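PDB 4NES: UDP-N-acetylglucosamine 2-epimerase from Methanocaldococcus jannaschii, which probably catalyses the reversible epimerization at C-2 of UDP-N-acetylglucosamine, giving UDP-N-acetylmannosamine, the activated donor of ManNAc residues. Local coordinates for residues E216-I221 against K246-F251. Sequence-based numbering, arbitrary orientation.
Sequences ERLKNI and KRLKEF. With UD1 (uridine-diphosphate-N-acetylglucosamine), chain B.
Leu218 reaches from helix 215-232 to three residues of 246-251, and its CD2 methyl makes the closest approaches. That methyl lies 3.7 Å from CD2 of Leu248, the two leucine side chains meeting at about a right angle. The CB of Leu218 points toward 246-251, and with CG anti to the backbone N (chi1 -173°) the chain continues outward until its CD2 meets Leu248. The same Leu218 CD2 also meets the Phe251 ring, 3.9 Å from ring atom CD2; the methyl comes in at the rim of the ring, level with it, rather than over a face. A looser approach to Arg247 CB, 4.4 Å from Leu218 CD2, completes the apolar grip. An alanine in place of Leu218 would probably open a gap between the helices and leave Leu248 CD2 and the Phe251 edge without their shared methyl partner.

The polar links run within the segments or outward. Arg247 NH1 donates to the syn lone pair of Glu250 OE1 at 2.8 Å, in a salt bridge with OE1 lying 18° out of the guanidinium plane, while Arg247 NE pairs with Asp213, just ahead of helix 215-232. Lys246, its chain bent at chi3, turns NZ to the ligand ribose and hydrogen-bonds O2' of UD1 at 2.9 Å, with a weak second bond to O3B.

Leu206 beside Leu218, and Leu257 of helix 254-259 beside Leu248, extend the apolar packing. Consecutive helices here pack through leucines in the domain built on strands 201-205 and 235-239, a parallel-sheet Rossmann-like half of the GT-B fold, and the second helix carries Lys246 into the UDP-N-acetylglucosamine pocket.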
loop_
_atom_site.group_PDB
_atom_site.type_symbol
_atom_site.label_atom_id
_atom_site.label_comp_id
_atom_site.label_asym_id
_atom_site.label_seq_id
_atom_site.Cartn_x
_atom_site.Cartn_y
_atom_site.Cartn_z
ATOM N N GLU A 216 16.809 -19.204 15.977
ATOM C CA GLU A 216 16.732 -19.379 17.422
ATOM C C GLU A 216 15.277 -19.339 17.941
ATOM O O GLU A 216 14.961 -19.972 18.950
ATOM C CB GLU A 216 17.694 -18.434 18.154
ATOM C CG GLU A 216 19.176 -18.636 17.746
ATOM C CD GLU A 216 19.749 -19.997 18.153
ATOM O OE1 GLU A 216 19.602 -20.380 19.330
ATOM O OE2 GLU A 216 20.356 -20.689 17.309
ATOM N N ARG A 217 14.386 -18.644 17.231
ATOM C CA ARG A 217 12.964 -18.736 17.558
ATOM C C ARG A 217 12.433 -20.127 17.231
ATOM O O ARG A 217 11.709 -20.729 18.025
ATOM C CB ARG A 217 12.131 -17.683 16.820
ATOM C CG ARG A 217 11.914 -16.390 17.593
ATOM C CD ARG A 217 10.796 -15.549 16.981
ATOM N NE ARG A 217 9.456 -16.029 17.318
ATOM C CZ ARG A 217 8.744 -15.601 18.358
ATOM N NH1 ARG A 217 9.246 -14.684 19.175
ATOM N NH2 ARG A 217 7.530 -16.090 18.585
ATOM N N LEU A 218 12.805 -20.638 16.061
ATOM C CA LEU A 218 12.383 -21.974 15.649
ATOM C C LEU A 218 12.931 -23.038 16.596
ATOM O O LEU A 218 12.212 -23.960 16.981
ATOM C CB LEU A 218 12.823 -22.256 14.212
ATOM C CG LEU A 218 12.318 -23.550 13.568
ATOM C CD1 LEU A 218 10.803 -23.651 13.677
ATOM C CD2 LEU A 218 12.748 -23.592 12.117
ATOM N N LYS A 219 14.201 -22.901 16.972
ATOM C CA LYS A 219 14.809 -23.808 17.940
ATOM C C LYS A 219 14.068 -23.766 19.278
ATOM O O LYS A 219 13.802 -24.808 19.886
ATOM C CB LYS A 219 16.285 -23.460 18.148
ATOM C CG LYS A 219 16.886 -24.108 19.381
ATOM C CD LYS A 219 18.359 -23.781 19.523
ATOM C CE LYS A 219 19.176 -24.464 18.443
ATOM N NZ LYS A 219 20.626 -24.153 18.568
ATOM N N ASN A 220 13.735 -22.559 19.730
ATOM C CA ASN A 220 12.994 -22.399 20.982
ATOM C C ASN A 220 11.643 -23.101 20.963
ATOM O O ASN A 220 11.236 -23.709 21.946
ATOM C CB ASN A 220 12.800 -20.923 21.316
ATOM C CG ASN A 220 14.019 -20.305 21.957
ATOM O OD1 ASN A 220 14.905 -21.009 22.438
ATOM N ND2 ASN A 220 14.073 -18.977 21.965
ATOM N N ILE A 221 10.938 -22.990 19.841
ATOM C CA ILE A 221 9.634 -23.622 19.699
ATOM C C ILE A 221 9.762 -25.148 19.675
ATOM O O ILE A 221 9.017 -25.850 20.364
ATOM C CB ILE A 221 8.912 -23.116 18.436
ATOM C CG1 ILE A 221 8.479 -21.666 18.636
ATOM C CG2 ILE A 221 7.692 -23.986 18.118
ATOM C CD1 ILE A 221 8.087 -20.964 17.359
ATOM N N LYS A 246 11.397 -26.539 4.742
ATOM C CA LYS A 246 12.609 -26.017 4.115
ATOM C C LYS A 246 13.497 -25.368 5.163
ATOM O O LYS A 246 14.715 -25.587 5.182
ATOM C CB LYS A 246 12.248 -25.020 3.010
ATOM C CG LYS A 246 13.447 -24.298 2.410
ATOM C CD LYS A 246 13.017 -23.387 1.272
ATOM C CE LYS A 246 12.239 -22.193 1.787
ATOM N NZ LYS A 246 11.862 -21.300 0.661
ATOM N N ARG A 247 12.889 -24.593 6.056
ATOM C CA ARG A 247 13.641 -23.928 7.120
ATOM C C ARG A 247 14.181 -24.910 8.155
ATOM O O ARG A 247 15.316 -24.764 8.609
ATOM C CB ARG A 247 12.786 -22.871 7.820
ATOM C CG ARG A 247 12.395 -21.691 6.944
ATOM C CD ARG A 247 13.613 -20.912 6.487
ATOM N NE ARG A 247 13.217 -19.688 5.799
ATOM C CZ ARG A 247 14.071 -18.850 5.225
ATOM N NH1 ARG A 247 15.373 -19.101 5.262
ATOM N NH2 ARG A 247 13.627 -17.753 4.627
ATOM N N LEU A 248 13.379 -25.901 8.539
ATOM C CA LEU A 248 13.836 -26.902 9.500
ATOM C C LEU A 248 15.071 -27.635 8.994
ATOM O O LEU A 248 15.993 -27.917 9.765
ATOM C CB LEU A 248 12.727 -27.902 9.831
ATOM C CG LEU A 248 11.644 -27.359 10.763
ATOM C CD1 LEU A 248 10.414 -28.248 10.710
ATOM C CD2 LEU A 248 12.174 -27.257 12.189
ATOM N N LYS A 249 15.092 -27.933 7.699
ATOM C CA LYS A 249 16.249 -28.595 7.101
ATOM C C LYS A 249 17.432 -27.637 7.014
ATOM O O LYS A 249 18.575 -28.032 7.243
ATOM C CB LYS A 249 15.896 -29.145 5.718
ATOM C CG LYS A 249 14.913 -30.307 5.755
ATOM C CD LYS A 249 14.378 -30.620 4.367
ATOM C CE LYS A 249 13.540 -31.884 4.369
ATOM N NZ LYS A 249 14.370 -33.091 4.602
ATOM N N GLU A 250 17.155 -26.378 6.691
ATOM C CA GLU A 250 18.208 -25.367 6.599
ATOM C C GLU A 250 18.929 -25.179 7.933
ATOM O O GLU A 250 20.153 -24.999 7.975
ATOM C CB GLU A 250 17.630 -24.031 6.128
ATOM C CG GLU A 250 18.636 -22.888 6.194
ATOM C CD GLU A 250 18.058 -21.566 5.740
ATOM O OE1 GLU A 250 16.832 -21.495 5.521
ATOM O OE2 GLU A 250 18.839 -20.599 5.600
ATOM N N PHE A 251 18.169 -25.241 9.022
ATOM C CA PHE A 251 18.709 -25.005 10.355
ATOM C C PHE A 251 19.079 -26.297 11.080
ATOM O O PHE A 251 19.367 -26.276 12.278
ATOM C CB PHE A 251 17.708 -24.200 11.192
ATOM C CG PHE A 251 17.402 -22.842 10.626
ATOM C CD1 PHE A 251 18.384 -22.112 9.972
ATOM C CD2 PHE A 251 16.129 -22.303 10.729
ATOM C CE1 PHE A 251 18.106 -20.858 9.445
ATOM C CE2 PHE A 251 15.843 -21.055 10.198
ATOM C CZ PHE A 251 16.829 -20.331 9.558
HETATM C "C1'" UD1 B . 1.925 -17.352 2.537
HETATM C "C2'" UD1 B . 1.414 -16.067 3.114
HETATM C "C3'" UD1 B . 0.931 -16.248 4.471
HETATM C "C4'" UD1 B . -0.055 -17.328 4.600
HETATM C "C5'" UD1 B . 0.452 -18.589 3.948
HETATM C "C6'" UD1 B . -0.583 -19.647 3.874
HETATM C "C7'" UD1 B . 2.607 -13.991 2.193
HETATM C "C8'" UD1 B . 3.759 -13.043 2.347
HETATM N "N2'" UD1 B . 2.511 -15.067 3.153
HETATM O "O1'" UD1 B . 3.010 -17.778 3.281
HETATM O "O3'" UD1 B . 0.361 -15.013 4.942
HETATM O "O4'" UD1 B . -0.348 -17.587 5.964
HETATM O "O5'" UD1 B . 0.857 -18.339 2.606
HETATM O "O6'" UD1 B . -0.097 -20.935 3.955
HETATM O "O7'" UD1 B . 1.788 -13.851 1.281
HETATM N N1 UD1 B . 6.154 -23.367 -0.950
HETATM C C2 UD1 B . 6.042 -24.535 -1.587
HETATM N N3 UD1 B . 4.941 -24.825 -2.277
HETATM C C4 UD1 B . 3.927 -23.953 -2.363
HETATM C C5 UD1 B . 4.009 -22.731 -1.712
HETATM C C6 UD1 B . 5.158 -22.451 -0.989
HETATM O O2 UD1 B . 6.939 -25.354 -1.536
HETATM O O4 UD1 B . 2.809 -24.270 -3.078
HETATM C C1B UD1 B . 7.365 -23.034 -0.163
HETATM C C2B UD1 B . 8.469 -22.452 -0.949
HETATM O "O2'" UD1 B . 9.700 -22.890 -0.427
HETATM C C3B UD1 B . 8.319 -21.032 -0.733
HETATM C C4B UD1 B . 7.883 -20.980 0.685
HETATM O O4B UD1 B . 7.053 -22.109 0.881
HETATM O O3B UD1 B . 9.478 -20.274 -0.972
HETATM C C5B UD1 B . 7.118 -19.746 1.010
HETATM O O5B UD1 B . 6.036 -19.471 0.157
HETATM P PA UD1 B . 5.316 -18.097 0.221
HETATM O O1A UD1 B . 6.309 -17.020 -0.092
HETATM O O2A UD1 B . 4.170 -18.114 -0.737
HETATM O O3A UD1 B . 4.854 -17.842 1.694
HETATM P PB UD1 B . 4.068 -18.795 2.703
HETATM O O1B UD1 B . 5.002 -19.141 3.816
HETATM O O2B UD1 B . 3.420 -19.942 1.977
#